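Local coordinates for minor fimbrium subunit Mfa5 (Porphyromonas gingivalis ATCC 33277, PDB 6TO1), which serves as an accessory subunit of the minor fimbriae, which mediate biofilm formation and adhesion to host cells and to other oral bacteria, at residues P105-A110 with A473-I478; Y477-D482 with K631-N636; I483-T488 with G496-N501; G531-H536 with I626-K631; G618-P623 with G635-A640. All blocks are in the same frame, centred on the assembly; numbering follows the deposited sequence.

Contact 1: residues P105-A110 with A473-I478; sequences PENPNA and ADLDYI
Asn107 and Asn109 meet Ala473 and Leu475 where an Asx turn abuts the start of helix 475-480. In the turn, Asn107 OD1 accepts from Asn109 N at 2.8 Å, the donor standing above the carbonyl plane. Asparagine suits the site because its short amide can serve the local turn through oxygen and the neighbouring segment through nitrogen. A chi1 of -179° swings the Asn107 amide away from its own N, and ND2 makes a weak hydrogen bond to Ala473 O at 3.1 Å. The same alanine gives its N to Asn109 O, 3.1 Å away and much straighter at 161°, so both polar atoms of its backbone are engaged from one loop. Its small methyl leaves room for this approach, CB lying 3.8 Å from Asn109 CB. Asn109, the centre of an inverse gamma turn, runs its side chain at about a right angle to that of Leu475, with ND2 3.7 Å from Leu475 CD1. Its buried amide is satisfied by Gly529 N at OD1 and Tyr530 O at ND2, which tie the loop to the start of strand 530-539 and the residue before it. The contact lies at the end of the antiparallel pairing of strands 110-119 and 463-473. There Asp474 is the N-cap: its OD1 accepts from Tyr477 N at 3.2 Å, met from well above the carboxylate plane.

Contact 2: residues Y477-D482 with K631-N636; sequences YIQNND and KKPAGN
Lys632 lays its methylenes over the carbonyls in the C-terminal part of helix 475-480, its CD 3.6 Å from Gln479 O. A bend at chi2 (-61°) turns the chain back so that NZ reaches several acceptors at once. It donates to Gln479 O at 3.1 Å from above the carbonyl plane. It also forms a salt bridge with Asp482 OD1 at 2.9 Å, arriving on the anti side of the carboxylate, the two side chains crossing at about a right angle. Weak hydrogen bonds run to Ile478 O and Asn481 O, and NZ also donates to a water, so its three N-H groups must be shared among more acceptors than protons. A long, flexible lysine suits a site with several oxygens.

Gln479 reaches the backbone of 632-634, its chain bent at chi2 so that the amide is set against these peptides. OE1 apparently accepts from Ala634 N at 3.0 Å, although its modelled place is somewhat doubtful, while a water joins Gln479 NE2 to Lys632 O. Ile478 adds an apolar contact, presenting CG2 to Pro633 CD at 3.7 Å, the two groups meeting nearly at right angles. The contact thus fastens the helix to the turn leading into strand 634-643, a turn held in addition by Ser629 OG at Lys632 N. Carbonyls at this end of a helix carry partial negative charge, so the ammonium group would be stabilised jointly by them and by Asp482, which should favour its protonated state.

Contact 3: residues I483-T488 with G496-N501; sequences IPVNTT and GGFDTN
Asn486 is gripped tightly by segment 496-501, whereas water fills in at either end of the contact. Its backbone N donates to Gly497 O at 2.9 Å in an almost perfectly straight bond, nearly along the C=O axis. The extended first torsion of the side chain (chi1 -179°) sends ND2 to the syn side of Asp499 OD1, also 2.9 Å away, with amide and carboxylate planes 70° apart. At the other end of the contact, the side chains of Ile483 and Phe498 cross at about a right angle, CG2 to CD1 3.8 Å, while Pro484 O lies at the ring edge, in its plane.

The looser side begins at Gly496, whose positive phi is easy for glycine. Here a water links Asn486 O to Gly496 N instead of a direct bond; farther along, a second water donates to Pro484 O and accepts from Asp499 N (2.6 Å). Strand 498-499 leads on to Asn501, joined to Lys94 by the isopeptide bond.

In an Asx turn, Asn486 OD1 takes Thr488 N at 2.8 Å and Thr488 OG1 at 3.0 Å, with Ser489 N beside them. These donors fix the amide's orientation, leaving NH2 for Asp499, which is probably kept anionic by its salt bridge to Arg523.

Contact 4: residues G531-H536 with I626-K631; sequences GVIKRH and IGISWK
Val532 O accepts a backbone hydrogen bond from Gly635, and Ile628 CG2 lies against the same oxygen at 3.6 Å. Val532 N is held in turn by Pro633 O, so the peptides around it belong to the parallel pairing of strands 530-539 and 634-643, and what faces 626-631 is mostly hydrocarbon.

Ile533 is the centre of that packing. Its chi1 of -70° puts CG1 beside the backbone N and CG2 anti to it; CG2 meets Ile626 CG2 at 4.0 Å, while CG1, on the other branch, meets Ile628 CG2 at 4.0 Å. Both neighbours cross it obliquely, and the beta-branched shape lets one side chain fill two places at once. Ile628 holds CG1 in the crowded position between N and the carbonyl carbon, which carries CD1 to within 4.3 Å of Gly531 CA; the bare glycine makes room for it.

This is the face-to-face packing of two beta layers. Strand 530-539 belongs to a mixed sheet, strand 624-628 pairs with strand 592-596, and the two run roughly antiparallel at 155°, their axes 7.9 Å apart, farther than paired strands lie. Tyr594 and Val596 from the second layer also touch Ile533, and Val532 turns away toward Phe568 and Ala634.

Past the strand, Trp630 leaves the layer interface and stacks edge-to-face with Phe498, while Lys631 CG covers one face of its indole, 3.2 Å above the plane.

Contact 5: residues G618-P623 with G635-A640; sequences GSTPNP and GNAYFA
The loop between strands 610-614 and 624-628 comes back beside strand 634-643 and binds it through Thr620, which embraces Tyr638. Thr620 N donates to Tyr638 O at 2.8 Å, almost straight at 173°, and Tyr638 N returns a bond to Thr620 OG1 at 2.9 Å. Chi1 near -56° sets OG1 beside the threonine's own N, and the hydroxyl thus serves as acceptor where a paired strand would offer a carbonyl. Threonine also brings a methyl: CG2 packs 3.5 Å from Phe639 CE1. The edge of that ring is lined by carbonyls, Thr620 O at 3.4 Å from CD1 and Pro621 O lying in the ring plane, an arrangement that suits the slightly positive aromatic hydrogens.

A water completes the grip, donating to Ser619 OG and Thr620 O and accepting from Ala640 N at 3.0 Å. Ser619 OG also bonds Val616 N, while its CB lies 3.9 Å from the small methyl CB of Ala640.

On the other edge of strand 634-643, Ala637 and Phe639 bond to strand 530-539. Tyr638 stacks on His536 of that strand, Phe639 packs on Val596 of strand 592-596, and Ala640 meets Val614 of strand 610-614.

In the fold
From the N terminus, contact 1 closes the longest loop, bringing 105-110 back to 473-478 across 362 residues that include the von Willebrand factor type A domain. Contact 2 starts on the helix where contact 1 ends and closes at 631-636. Nested within its loop are the short contact 3, formed just after the helix, and contact 4, between strands 530-539 and 624-628. Contact 5 ends on the strand shared with contact 2 and crosses contact 4, their segments alternating along the chain. Helix 475-480 and Phe498 join the isopeptide-bearing region to the last sheets of the modelled chain, with contact 5 farthest from the chain's centre.

Contact 1: residues P105-A110 with A473-I478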
# COMPACT_ATOMS: atom_id res chain seq x y z
N PRO A 105 -34.58 -19.64 1.20
CA PRO A 105 -35.79 -20.44 1.44
C PRO A 105 -36.23 -20.47 2.90
O PRO A 105 -37.42 -20.57 3.19
CB PRO A 105 -35.39 -21.84 0.97
CG PRO A 105 -33.91 -21.91 1.27
CD PRO A 105 -33.37 -20.49 1.07
N GLU A 106 -35.27 -20.36 3.82
CA GLU A 106 -35.61 -20.36 5.24
C GLU A 106 -36.34 -19.09 5.66
O GLU A 106 -37.26 -19.14 6.48
CB GLU A 106 -34.35 -20.54 6.07
CG GLU A 106 -33.81 -21.96 6.04
CD GLU A 106 -32.57 -22.12 6.89
OE1 GLU A 106 -31.45 -22.12 6.33
OE2 GLU A 106 -32.72 -22.25 8.13
N ASN A 107 -35.92 -17.94 5.13
CA ASN A 107 -36.50 -16.66 5.51
C ASN A 107 -36.16 -15.69 4.39
O ASN A 107 -34.99 -15.34 4.21
CB ASN A 107 -35.97 -16.18 6.86
CG ASN A 107 -36.57 -14.85 7.29
OD1 ASN A 107 -37.16 -14.10 6.49
ND2 ASN A 107 -36.42 -14.54 8.58
N PRO A 108 -37.16 -15.24 3.62
CA PRO A 108 -36.86 -14.36 2.49
C PRO A 108 -36.35 -13.00 2.90
O PRO A 108 -35.83 -12.28 2.04
CB PRO A 108 -38.21 -14.25 1.76
CG PRO A 108 -39.21 -14.43 2.87
CD PRO A 108 -38.62 -15.46 3.78
N ASN A 109 -36.52 -12.61 4.16
CA ASN A 109 -35.97 -11.34 4.66
C ASN A 109 -34.51 -11.61 4.99
O ASN A 109 -34.12 -11.84 6.13
CB ASN A 109 -36.76 -10.85 5.87
CG ASN A 109 -38.22 -10.55 5.53
OD1 ASN A 109 -38.54 -9.62 4.80
ND2 ASN A 109 -39.12 -11.34 6.11
N ALA A 110 -33.68 -11.63 3.94
CA ALA A 110 -32.29 -12.04 4.07
C ALA A 110 -31.42 -11.11 3.24
O ALA A 110 -31.78 -10.73 2.13
CB ALA A 110 -32.09 -13.48 3.63
N ALA A 473 -33.85 -10.99 9.13
CA ALA A 473 -34.71 -10.22 10.03
C ALA A 473 -35.44 -11.15 11.01
O ALA A 473 -35.94 -12.20 10.62
CB ALA A 473 -35.73 -9.42 9.23
N ASP A 474 -35.47 -10.75 12.29
CA ASP A 474 -36.20 -11.44 13.37
C ASP A 474 -37.54 -10.73 13.51
O ASP A 474 -37.65 -9.67 14.15
CB ASP A 474 -35.36 -11.40 14.64
CG ASP A 474 -36.04 -12.03 15.83
OD1 ASP A 474 -37.25 -12.31 15.79
OD2 ASP A 474 -35.34 -12.23 16.83
N LEU A 475 -38.57 -11.28 12.85
CA LEU A 475 -39.83 -10.55 12.73
C LEU A 475 -40.47 -10.29 14.09
O LEU A 475 -41.05 -9.22 14.31
CB LEU A 475 -40.80 -11.34 11.84
CG LEU A 475 -40.67 -11.04 10.34
CD1 LEU A 475 -39.32 -11.52 9.81
CD2 LEU A 475 -41.80 -11.67 9.51
N ASP A 476 -40.44 -11.27 14.99
CA ASP A 476 -41.10 -11.09 16.28
C ASP A 476 -40.39 -10.03 17.12
O ASP A 476 -41.03 -9.24 17.82
CB ASP A 476 -41.16 -12.40 17.05
CG ASP A 476 -42.15 -13.40 16.45
OD1 ASP A 476 -43.16 -12.99 15.86
OD2 ASP A 476 -41.89 -14.61 16.59
N TYR A 477 -39.06 -10.00 17.07
CA TYR A 477 -38.33 -8.94 17.77
C TYR A 477 -38.70 -7.57 17.22
O TYR A 477 -38.95 -6.62 17.98
CB TYR A 477 -36.82 -9.17 17.66
CG TYR A 477 -36.05 -8.17 18.49
CD1 TYR A 477 -35.67 -8.48 19.80
CD2 TYR A 477 -35.75 -6.92 17.99
CE1 TYR A 477 -34.98 -7.55 20.56
CE2 TYR A 477 -35.09 -5.99 18.75
CZ TYR A 477 -34.69 -6.32 20.02
OH TYR A 477 -34.03 -5.37 20.75
N ILE A 478 -38.71 -7.43 15.89
CA ILE A 478 -39.06 -6.16 15.26
C ILE A 478 -40.49 -5.77 15.63
O ILE A 478 -40.78 -4.61 15.93
CB ILE A 478 -38.86 -6.24 13.74
CG1 ILE A 478 -37.35 -6.42 13.44
CG2 ILE A 478 -39.40 -5.05 13.04
CD1 ILE A 478 -37.04 -6.81 12.06

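Contact 2: residues Y477-D482 with K631-N636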
# COMPACT_ATOMS: atom_id res chain seq x y z
N TYR A 477 -39.06 -10.00 17.07
CA TYR A 477 -38.33 -8.94 17.77
C TYR A 477 -38.70 -7.57 17.22
O TYR A 477 -38.95 -6.62 17.98
CB TYR A 477 -36.82 -9.17 17.66
CG TYR A 477 -36.05 -8.17 18.49
CD1 TYR A 477 -35.67 -8.48 19.80
CD2 TYR A 477 -35.75 -6.92 17.99
CE1 TYR A 477 -34.98 -7.55 20.56
CE2 TYR A 477 -35.09 -5.99 18.75
CZ TYR A 477 -34.69 -6.32 20.02
OH TYR A 477 -34.03 -5.37 20.75
N ILE A 478 -38.71 -7.43 15.89
CA ILE A 478 -39.06 -6.16 15.26
C ILE A 478 -40.49 -5.77 15.63
O ILE A 478 -40.78 -4.61 15.93
CB ILE A 478 -38.86 -6.24 13.74
CG1 ILE A 478 -37.35 -6.42 13.44
CG2 ILE A 478 -39.40 -5.05 13.04
CD1 ILE A 478 -37.04 -6.81 12.06
N GLN A 479 -41.40 -6.74 15.64
CA GLN A 479 -42.77 -6.45 16.04
C GLN A 479 -42.84 -5.92 17.46
O GLN A 479 -43.58 -4.98 17.75
CB GLN A 479 -43.63 -7.72 15.92
CG GLN A 479 -45.12 -7.47 16.19
CD GLN A 479 -45.80 -6.73 15.06
OE1 GLN A 479 -45.29 -6.66 13.96
NE2 GLN A 479 -46.97 -6.17 15.34
N ASN A 480 -42.07 -6.52 18.37
CA ASN A 480 -42.18 -6.22 19.79
C ASN A 480 -41.31 -5.07 20.25
O ASN A 480 -41.34 -4.73 21.44
CB ASN A 480 -41.82 -7.48 20.58
CG ASN A 480 -42.82 -8.59 20.37
OD1 ASN A 480 -43.95 -8.35 20.02
ND2 ASN A 480 -42.36 -9.82 20.51
N ASN A 481 -40.55 -4.43 19.35
CA ASN A 481 -39.65 -3.36 19.75
C ASN A 481 -39.75 -2.23 18.75
O ASN A 481 -39.75 -2.46 17.54
CB ASN A 481 -38.21 -3.86 19.82
CG ASN A 481 -37.97 -4.76 21.01
OD1 ASN A 481 -37.68 -4.28 22.10
ND2 ASN A 481 -38.14 -6.07 20.83
N ASP A 482 -39.80 -0.99 19.26
CA ASP A 482 -39.89 0.18 18.41
C ASP A 482 -38.48 0.63 18.02
O ASP A 482 -37.96 1.64 18.47
CB ASP A 482 -40.66 1.28 19.12
CG ASP A 482 -42.14 0.94 19.25
OD1 ASP A 482 -42.68 0.33 18.31
OD2 ASP A 482 -42.74 1.25 20.29
N LYS A 631 -42.16 -2.28 9.16
CA LYS A 631 -41.74 -1.98 10.52
C LYS A 631 -42.43 -2.85 11.57
O LYS A 631 -41.90 -3.00 12.67
CB LYS A 631 -41.99 -0.51 10.85
CG LYS A 631 -41.31 0.47 9.91
CD LYS A 631 -41.62 1.92 10.29
CE LYS A 631 -40.54 2.51 11.19
NZ LYS A 631 -40.38 1.76 12.46
N LYS A 632 -43.60 -3.39 11.26
CA LYS A 632 -44.35 -4.22 12.20
C LYS A 632 -44.84 -5.42 11.40
O LYS A 632 -45.98 -5.46 10.93
CB LYS A 632 -45.51 -3.43 12.82
CG LYS A 632 -45.04 -2.29 13.73
CD LYS A 632 -44.23 -2.81 14.92
CE LYS A 632 -43.72 -1.64 15.80
NZ LYS A 632 -42.79 -2.17 16.85
N PRO A 633 -43.98 -6.42 11.20
CA PRO A 633 -44.22 -7.42 10.15
C PRO A 633 -44.86 -8.71 10.61
O PRO A 633 -44.97 -9.62 9.79
CB PRO A 633 -42.79 -7.69 9.66
CG PRO A 633 -42.02 -7.70 10.96
CD PRO A 633 -42.58 -6.49 11.71
N ALA A 634 -45.24 -8.82 11.89
CA ALA A 634 -45.76 -10.07 12.46
C ALA A 634 -47.11 -9.77 13.12
O ALA A 634 -47.17 -9.37 14.29
CB ALA A 634 -44.77 -10.68 13.45
N GLY A 635 -48.18 -9.93 12.36
CA GLY A 635 -49.50 -9.79 12.94
C GLY A 635 -49.94 -11.05 13.68
O GLY A 635 -49.45 -12.16 13.46
N ASN A 636 -50.90 -10.86 14.59
CA ASN A 636 -51.39 -11.96 15.41
C ASN A 636 -52.90 -11.82 15.56
O ASN A 636 -53.37 -10.79 16.04
CB ASN A 636 -50.74 -11.98 16.81
CG ASN A 636 -49.29 -12.42 16.77
OD1 ASN A 636 -48.97 -13.62 16.80
ND2 ASN A 636 -48.39 -11.45 16.70
O HOH W 1 -40.49 -2.20 14.77
O HOH W 2 -48.33 -5.39 12.74
O HOH W 3 -41.97 1.87 15.40

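Contact 3: residues I483-T488 with G496-N501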
# COMPACT_ATOMS: atom_id res chain seq x y z
N ILE A 483 -37.87 -0.17 17.14
CA ILE A 483 -36.50 0.09 16.69
C ILE A 483 -36.45 1.40 15.91
O ILE A 483 -37.28 1.63 15.00
CB ILE A 483 -35.99 -1.07 15.82
CG1 ILE A 483 -35.81 -2.31 16.68
CG2 ILE A 483 -34.68 -0.65 15.12
CD1 ILE A 483 -35.65 -3.57 15.85
N PRO A 484 -35.46 2.26 16.14
CA PRO A 484 -35.34 3.47 15.32
C PRO A 484 -34.87 3.17 13.90
O PRO A 484 -34.15 2.21 13.65
CB PRO A 484 -34.30 4.31 16.07
CG PRO A 484 -33.41 3.28 16.71
CD PRO A 484 -34.34 2.12 17.09
N VAL A 485 -35.26 4.03 12.99
CA VAL A 485 -34.78 3.92 11.62
C VAL A 485 -33.54 4.79 11.46
O VAL A 485 -33.27 5.67 12.26
CB VAL A 485 -35.86 4.33 10.60
CG1 VAL A 485 -37.03 3.35 10.64
CG2 VAL A 485 -36.33 5.74 10.84
N ASN A 486 -32.79 4.54 10.39
CA ASN A 486 -31.61 5.33 10.06
C ASN A 486 -31.98 6.30 8.95
O ASN A 486 -32.17 5.91 7.79
CB ASN A 486 -30.44 4.44 9.64
CG ASN A 486 -29.19 5.25 9.32
OD1 ASN A 486 -29.26 6.37 8.80
ND2 ASN A 486 -28.01 4.66 9.59
N THR A 487 -32.05 7.58 9.29
CA THR A 487 -32.43 8.62 8.35
C THR A 487 -31.24 9.39 7.80
O THR A 487 -31.43 10.34 7.04
CB THR A 487 -33.37 9.61 9.05
OG1 THR A 487 -32.69 10.23 10.15
CG2 THR A 487 -34.59 8.89 9.59
N THR A 488 -30.02 9.00 8.14
CA THR A 488 -28.82 9.70 7.70
C THR A 488 -28.03 8.99 6.62
O THR A 488 -27.54 9.62 5.68
CB THR A 488 -27.91 9.94 8.91
OG1 THR A 488 -27.50 8.70 9.48
CG2 THR A 488 -28.64 10.75 9.94
N GLY A 496 -33.89 5.09 4.54
CA GLY A 496 -34.80 5.21 5.65
C GLY A 496 -35.11 3.93 6.40
O GLY A 496 -35.97 3.94 7.29
N GLY A 497 -34.45 2.83 6.07
CA GLY A 497 -34.74 1.56 6.70
C GLY A 497 -34.05 1.40 8.04
O GLY A 497 -33.50 2.34 8.63
N PHE A 498 -34.09 0.17 8.52
CA PHE A 498 -33.42 -0.22 9.75
C PHE A 498 -31.94 -0.39 9.47
O PHE A 498 -31.57 -0.93 8.42
CB PHE A 498 -33.97 -1.54 10.25
CG PHE A 498 -35.41 -1.49 10.71
CD1 PHE A 498 -35.83 -0.48 11.55
CD2 PHE A 498 -36.30 -2.48 10.33
CE1 PHE A 498 -37.13 -0.43 11.99
CE2 PHE A 498 -37.61 -2.46 10.78
CZ PHE A 498 -38.03 -1.43 11.60
N ASP A 499 -31.11 -0.02 10.44
CA ASP A 499 -29.70 -0.36 10.39
C ASP A 499 -29.51 -1.88 10.36
O ASP A 499 -30.14 -2.61 11.13
CB ASP A 499 -28.96 0.16 11.61
CG ASP A 499 -28.53 1.61 11.48
OD1 ASP A 499 -27.85 1.96 10.49
OD2 ASP A 499 -28.85 2.38 12.39
N THR A 500 -28.57 -2.35 9.53
CA THR A 500 -28.05 -3.71 9.71
C THR A 500 -26.94 -3.76 10.75
O THR A 500 -26.74 -4.79 11.41
CB THR A 500 -27.53 -4.28 8.39
OG1 THR A 500 -26.45 -3.47 7.92
CG2 THR A 500 -28.60 -4.30 7.32
N ASN A 501 -26.21 -2.65 10.91
CA ASN A 501 -25.10 -2.56 11.84
C ASN A 501 -25.32 -1.39 12.79
O ASN A 501 -25.78 -0.32 12.37
CB ASN A 501 -23.73 -2.29 11.12
CG ASN A 501 -23.44 -3.19 9.98
OD1 ASN A 501 -24.23 -4.01 9.53
O HOH W 4 -31.97 1.09 12.68
O HOH W 5 -31.50 6.31 5.33

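Contact 4: residues G531-H536 with I626-K631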
# COMPACT_ATOMS: atom_id res chain seq x y z
N GLY A 531 -43.86 -10.24 5.53
CA GLY A 531 -44.33 -10.41 6.88
C GLY A 531 -45.11 -11.71 7.04
O GLY A 531 -45.16 -12.54 6.13
N VAL A 532 -45.66 -11.88 8.24
CA VAL A 532 -46.48 -13.05 8.55
C VAL A 532 -47.71 -12.62 9.33
O VAL A 532 -47.74 -11.56 9.96
CB VAL A 532 -45.72 -14.10 9.37
CG1 VAL A 532 -44.52 -14.62 8.60
CG2 VAL A 532 -45.29 -13.55 10.73
N ILE A 533 -48.73 -13.47 9.30
CA ILE A 533 -49.91 -13.32 10.14
C ILE A 533 -50.15 -14.65 10.82
O ILE A 533 -50.37 -15.66 10.14
CB ILE A 533 -51.14 -12.85 9.35
CG1 ILE A 533 -50.92 -11.39 8.94
CG2 ILE A 533 -52.43 -12.98 10.19
CD1 ILE A 533 -51.93 -10.81 7.95
N LYS A 534 -50.01 -14.67 12.13
CA LYS A 534 -50.21 -15.86 12.92
C LYS A 534 -51.66 -15.86 13.41
O LYS A 534 -52.19 -14.80 13.77
CB LYS A 534 -49.27 -15.89 14.11
CG LYS A 534 -47.81 -15.90 13.72
CD LYS A 534 -46.94 -16.14 14.93
CE LYS A 534 -46.09 -14.92 15.28
NZ LYS A 534 -45.04 -15.29 16.30
N ARG A 535 -52.29 -17.03 13.38
CA ARG A 535 -53.64 -17.23 13.91
C ARG A 535 -53.53 -18.10 15.15
O ARG A 535 -52.92 -19.18 15.11
CB ARG A 535 -54.53 -17.87 12.85
CG ARG A 535 -54.70 -16.98 11.64
CD ARG A 535 -55.73 -17.56 10.65
NE ARG A 535 -55.15 -18.66 9.89
CZ ARG A 535 -55.66 -19.14 8.76
NH1 ARG A 535 -56.78 -18.64 8.26
NH2 ARG A 535 -55.03 -20.12 8.13
N HIS A 536 -54.07 -17.61 16.27
CA HIS A 536 -54.06 -18.33 17.53
C HIS A 536 -55.49 -18.69 17.90
O HIS A 536 -56.43 -17.97 17.56
CB HIS A 536 -53.46 -17.49 18.65
CG HIS A 536 -52.14 -16.87 18.32
ND1 HIS A 536 -50.94 -17.45 18.67
CD2 HIS A 536 -51.83 -15.71 17.69
CE1 HIS A 536 -49.94 -16.68 18.27
NE2 HIS A 536 -50.46 -15.62 17.65
N ILE A 626 -56.34 -7.71 10.13
CA ILE A 626 -55.01 -7.81 10.73
C ILE A 626 -54.04 -7.09 9.80
O ILE A 626 -54.02 -7.36 8.59
CB ILE A 626 -54.57 -9.27 10.94
CG1 ILE A 626 -55.60 -10.05 11.76
CG2 ILE A 626 -53.18 -9.33 11.62
CD1 ILE A 626 -55.68 -9.68 13.21
N GLY A 627 -53.23 -6.20 10.36
CA GLY A 627 -52.36 -5.33 9.57
C GLY A 627 -50.89 -5.56 9.86
O GLY A 627 -50.51 -5.83 11.00
N ILE A 628 -50.08 -5.47 8.80
CA ILE A 628 -48.63 -5.65 8.88
C ILE A 628 -47.94 -4.61 8.01
O ILE A 628 -48.53 -4.03 7.09
CB ILE A 628 -48.19 -7.07 8.46
CG1 ILE A 628 -48.73 -7.41 7.06
CG2 ILE A 628 -48.64 -8.09 9.48
CD1 ILE A 628 -48.33 -8.79 6.58
N SER A 629 -46.66 -4.38 8.31
CA SER A 629 -45.83 -3.47 7.52
C SER A 629 -44.38 -3.91 7.65
O SER A 629 -44.05 -4.80 8.44
CB SER A 629 -45.95 -2.03 8.00
OG SER A 629 -45.29 -1.89 9.28
N TRP A 630 -43.49 -3.23 6.92
CA TRP A 630 -42.07 -3.54 7.06
C TRP A 630 -41.52 -3.20 8.44
O TRP A 630 -40.54 -3.82 8.87
CB TRP A 630 -41.26 -2.83 5.97
CG TRP A 630 -41.11 -1.37 6.07
CD1 TRP A 630 -41.84 -0.43 5.41
CD2 TRP A 630 -40.10 -0.66 6.79
NE1 TRP A 630 -41.37 0.83 5.70
CE2 TRP A 630 -40.31 0.71 6.56
CE3 TRP A 630 -39.05 -1.06 7.64
CZ2 TRP A 630 -39.50 1.69 7.13
CZ3 TRP A 630 -38.25 -0.08 8.20
CH2 TRP A 630 -38.48 1.28 7.94
N LYS A 631 -42.16 -2.28 9.16
CA LYS A 631 -41.74 -1.98 10.52
C LYS A 631 -42.43 -2.85 11.57
O LYS A 631 -41.90 -3.00 12.67
CB LYS A 631 -41.99 -0.51 10.85
CG LYS A 631 -41.31 0.47 9.91
CD LYS A 631 -41.62 1.92 10.29
CE LYS A 631 -40.54 2.51 11.19
NZ LYS A 631 -40.38 1.76 12.46

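Contact 5: residues G618-P623 with G635-A640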
# COMPACT_ATOMS: atom_id res chain seq x y z
N GLY A 618 -61.58 -7.79 22.69
CA GLY A 618 -60.20 -8.03 22.36
C GLY A 618 -59.95 -9.13 21.36
O GLY A 618 -58.83 -9.21 20.83
N SER A 619 -60.94 -9.96 21.06
CA SER A 619 -60.68 -11.12 20.21
C SER A 619 -60.94 -10.78 18.76
O SER A 619 -61.62 -9.79 18.42
CB SER A 619 -61.51 -12.33 20.67
OG SER A 619 -62.85 -12.24 20.21
N THR A 620 -60.39 -11.60 17.88
CA THR A 620 -60.47 -11.34 16.46
C THR A 620 -61.79 -11.88 15.91
O THR A 620 -62.10 -13.05 16.12
CB THR A 620 -59.31 -11.97 15.70
OG1 THR A 620 -58.06 -11.53 16.23
CG2 THR A 620 -59.40 -11.57 14.20
N PRO A 621 -62.59 -11.05 15.25
CA PRO A 621 -63.85 -11.54 14.68
C PRO A 621 -63.60 -12.40 13.45
O PRO A 621 -62.48 -12.55 12.96
CB PRO A 621 -64.61 -10.26 14.33
CG PRO A 621 -63.58 -9.27 14.12
CD PRO A 621 -62.43 -9.60 15.04
N ASN A 622 -64.69 -12.99 12.96
CA ASN A 622 -64.61 -13.87 11.80
C ASN A 622 -65.30 -13.26 10.59
O ASN A 622 -66.53 -13.25 10.51
CB ASN A 622 -65.24 -15.23 12.13
CG ASN A 622 -65.17 -16.19 10.98
OD1 ASN A 622 -64.41 -15.98 10.05
ND2 ASN A 622 -65.99 -17.24 11.02
N PRO A 623 -64.55 -12.73 9.62
CA PRO A 623 -63.09 -12.55 9.65
C PRO A 623 -62.69 -11.26 10.34
O PRO A 623 -63.55 -10.40 10.64
CB PRO A 623 -62.73 -12.54 8.17
CG PRO A 623 -63.90 -11.83 7.54
CD PRO A 623 -65.13 -12.24 8.34
N GLY A 635 -48.18 -9.93 12.36
CA GLY A 635 -49.50 -9.79 12.94
C GLY A 635 -49.94 -11.05 13.68
O GLY A 635 -49.45 -12.16 13.46
N ASN A 636 -50.90 -10.86 14.59
CA ASN A 636 -51.39 -11.96 15.41
C ASN A 636 -52.90 -11.82 15.56
O ASN A 636 -53.37 -10.79 16.04
CB ASN A 636 -50.74 -11.98 16.81
CG ASN A 636 -49.29 -12.42 16.77
OD1 ASN A 636 -48.97 -13.62 16.80
ND2 ASN A 636 -48.39 -11.45 16.70
N ALA A 637 -53.63 -12.83 15.11
CA ALA A 637 -55.06 -12.93 15.36
C ALA A 637 -55.30 -13.89 16.51
O ALA A 637 -54.66 -14.95 16.60
CB ALA A 637 -55.80 -13.44 14.12
N TYR A 638 -56.21 -13.50 17.41
CA TYR A 638 -56.61 -14.31 18.55
C TYR A 638 -58.08 -14.67 18.37
O TYR A 638 -58.96 -13.84 18.60
CB TYR A 638 -56.37 -13.58 19.85
CG TYR A 638 -54.89 -13.53 20.14
CD1 TYR A 638 -54.26 -14.59 20.76
CD2 TYR A 638 -54.12 -12.45 19.73
CE1 TYR A 638 -52.91 -14.58 21.02
CE2 TYR A 638 -52.75 -12.43 20.00
CZ TYR A 638 -52.16 -13.52 20.64
OH TYR A 638 -50.80 -13.57 20.92
N PHE A 639 -58.34 -15.89 17.95
CA PHE A 639 -59.70 -16.40 17.83
C PHE A 639 -60.08 -17.08 19.13
O PHE A 639 -59.39 -17.99 19.57
CB PHE A 639 -59.76 -17.32 16.62
CG PHE A 639 -59.47 -16.62 15.33
CD1 PHE A 639 -60.29 -15.63 14.87
CD2 PHE A 639 -58.33 -16.96 14.57
CE1 PHE A 639 -60.04 -14.98 13.67
CE2 PHE A 639 -58.08 -16.32 13.37
CZ PHE A 639 -58.92 -15.33 12.91
N ALA A 640 -61.19 -16.64 19.73
CA ALA A 640 -61.67 -17.11 21.02
C ALA A 640 -62.72 -18.20 20.84
O ALA A 640 -63.53 -18.17 19.92
CB ALA A 640 -62.29 -15.96 21.81
O HOH W 6 -62.71 -14.43 18.39